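Local atomic coordinates of Lin0861 protein (Listeria innocua, PDB entry 3O60), a protein that is of unknown function, although its all-helical build with an N-terminal helix-turn-helix-like segment is consistent with a TetR-type transcriptional regulator. Residues 166-169 with 170-173. Numbering follows the deposited sequence.
Sequences DYTN and DQLV
T168 and Q171 cap the start of helix 169-182 reciprocally, their side chains crossing at about a right angle. T168 holds the N-cap position, and its OG1 accepts the backbone N-H of Q171 at 3.3 Å, a fairly straight bond. The amide of Q171 returns the grip: OE1 lies 3.1 Å from T168 N and accepts its N-H, the donor standing 46° out of the carbonyl plane instead of on a lone pair. This pairing is a capping box, in which the glutamine supplies the acceptor for the residue at the cap. Q171 reaches back because CG sits beside its own backbone N (chi1 -64°) and the chain runs extended beyond it. On the way its CD passes 3.6 Å from the methyl CG2 of T168, so the bonded pair also touches through carbon.

OE1 further approaches the CA of Y167, and the amide plane is turned 64° from the tyrosine ring. Y167 meets L172 at the root of its side chain, where CB lies 3.6 Å from L172 CD2, an apolar contact that spans the cap from N' to N4, the geometry of a hydrophobic staple. Beyond CB the tyrosine side chain leads away from residues 170-173. The first turn closes through the backbone, L172 N bonding to T168 O and V173 N to N169 O. V173 CG2 packs beside the same N169 oxygen.

The contact lies at the protein surface, where the loop after helix 144-162 enters helix 169-182. L172 is buried and, with N169, rests on L98 of helix 90-103; N169 also touches Q102, and V173 meets Q94, so the opening turn of helix 169-182 packs against helix 90-103.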
ATOM      1  N   ASP A 166      12.714  11.130  15.432  1.00 72.47           N
ATOM      2  CA  ASP A 166      11.987  10.141  14.653  1.00 71.74           C
ATOM      3  C   ASP A 166      11.769   8.873  15.455  1.00 71.81           C
ATOM      4  O   ASP A 166      12.601   8.489  16.266  1.00 72.53           O
ATOM      5  CB  ASP A 166      12.720   9.840  13.351  1.00 73.17           C
ATOM      6  CG  ASP A 166      12.479  10.896  12.298  1.00 79.78           C
ATOM      7  OD1 ASP A 166      13.249  11.873  12.245  1.00 80.60           O
ATOM      8  OD2 ASP A 166      11.513  10.755  11.524  1.00 78.89           O
ATOM      9  N   TYR A 167      10.617   8.249  15.243  1.00 68.17           N
ATOM     10  CA  TYR A 167      10.180   7.126  16.054  1.00 65.27           C
ATOM     11  C   TYR A 167       9.963   5.875  15.223  1.00 64.28           C
ATOM     12  O   TYR A 167       9.336   5.925  14.177  1.00 65.69           O
ATOM     13  CB  TYR A 167       8.867   7.473  16.766  1.00 69.33           C
ATOM     14  CG  TYR A 167       8.911   8.706  17.644  1.00 72.13           C
ATOM     15  CD1 TYR A 167       9.222   8.611  18.991  1.00 71.12           C
ATOM     16  CD2 TYR A 167       8.625   9.962  17.131  1.00 70.53           C
ATOM     17  CE1 TYR A 167       9.260   9.728  19.796  1.00 71.26           C
ATOM     18  CE2 TYR A 167       8.660  11.082  17.931  1.00 67.90           C
ATOM     19  CZ  TYR A 167       8.979  10.959  19.262  1.00 71.02           C
ATOM     20  OH  TYR A 167       9.020  12.067  20.068  1.00 73.99           O
ATOM     21  N   THR A 168      10.491   4.757  15.695  1.00 64.24           N
ATOM     22  CA  THR A 168      10.173   3.462  15.119  1.00 63.38           C
ATOM     23  C   THR A 168       8.802   3.018  15.603  1.00 61.84           C
ATOM     24  O   THR A 168       8.310   3.495  16.615  1.00 61.81           O
ATOM     25  CB  THR A 168      11.228   2.404  15.453  1.00 62.90           C
ATOM     26  OG1 THR A 168      10.746   1.550  16.495  1.00 63.20           O
ATOM     27  CG2 THR A 168      12.507   3.064  15.898  1.00 60.49           C
ATOM     28  N   ASN A 169       8.186   2.096  14.882  1.00 59.89           N
ATOM     29  CA  ASN A 169       6.868   1.624  15.255  1.00 62.10           C
ATOM     30  C   ASN A 169       6.886   0.947  16.612  1.00 62.00           C
ATOM     31  O   ASN A 169       5.972   1.104  17.407  1.00 61.76           O
ATOM     32  CB  ASN A 169       6.323   0.674  14.195  1.00 64.79           C
ATOM     33  CG  ASN A 169       5.558   1.392  13.114  1.00 63.91           C
ATOM     34  OD1 ASN A 169       4.563   0.889  12.604  1.00 62.45           O
ATOM     35  ND2 ASN A 169       6.016   2.579  12.760  1.00 59.61           N
ATOM     36  N   ASP A 170       7.944   0.197  16.874  1.00 64.13           N
ATOM     37  CA  ASP A 170       8.066  -0.531  18.122  1.00 63.91           C
ATOM     38  C   ASP A 170       8.099   0.447  19.278  1.00 62.61           C
ATOM     39  O   ASP A 170       7.540   0.189  20.335  1.00 62.73           O
ATOM     40  CB  ASP A 170       9.318  -1.403  18.113  1.00 65.26           C
ATOM     41  CG  ASP A 170       9.113  -2.695  17.364  1.00 70.54           C
ATOM     42  OD1 ASP A 170       8.031  -2.872  16.779  1.00 67.86           O
ATOM     43  OD2 ASP A 170      10.031  -3.536  17.357  1.00 71.39           O
ATOM     44  N   GLN A 171       8.750   1.581  19.061  1.00 60.66           N
ATOM     45  CA  GLN A 171       8.782   2.642  20.050  1.00 60.69           C
ATOM     46  C   GLN A 171       7.384   3.194  20.298  1.00 63.40           C
ATOM     47  O   GLN A 171       6.995   3.435  21.435  1.00 62.92           O
ATOM     48  CB  GLN A 171       9.702   3.763  19.579  1.00 61.42           C
ATOM     49  CG  GLN A 171      11.145   3.349  19.442  1.00 62.37           C
ATOM     50  CD  GLN A 171      12.062   4.515  19.171  1.00 64.81           C
ATOM     51  OE1 GLN A 171      11.687   5.468  18.501  1.00 64.63           O
ATOM     52  NE2 GLN A 171      13.275   4.442  19.691  1.00 62.11           N
ATOM     53  N   LEU A 172       6.644   3.411  19.220  1.00 62.18           N
ATOM     54  CA  LEU A 172       5.313   3.986  19.310  1.00 60.26           C
ATOM     55  C   LEU A 172       4.374   3.087  20.088  1.00 60.02           C
ATOM     56  O   LEU A 172       3.555   3.562  20.858  1.00 62.20           O
ATOM     57  CB  LEU A 172       4.757   4.266  17.920  1.00 58.95           C
ATOM     58  CG  LEU A 172       5.564   5.275  17.110  1.00 60.63           C
ATOM     59  CD1 LEU A 172       5.071   5.337  15.685  1.00 60.82           C
ATOM     60  CD2 LEU A 172       5.496   6.635  17.756  1.00 58.40           C
ATOM     61  N   VAL A 173       4.471   1.788  19.856  1.00 60.11           N
ATOM     62  CA  VAL A 173       3.621   0.845  20.553  1.00 61.23           C
ATOM     63  C   VAL A 173       3.909   0.904  22.038  1.00 61.83           C
ATOM     64  O   VAL A 173       2.999   0.839  22.854  1.00 61.84           O
ATOM     65  CB  VAL A 173       3.844  -0.591  20.067  1.00 62.28           C
ATOM     66  CG1 VAL A 173       2.832  -1.520  20.705  1.00 64.71           C
ATOM     67  CG2 VAL A 173       3.756  -0.661  18.561  1.00 60.00           C
TER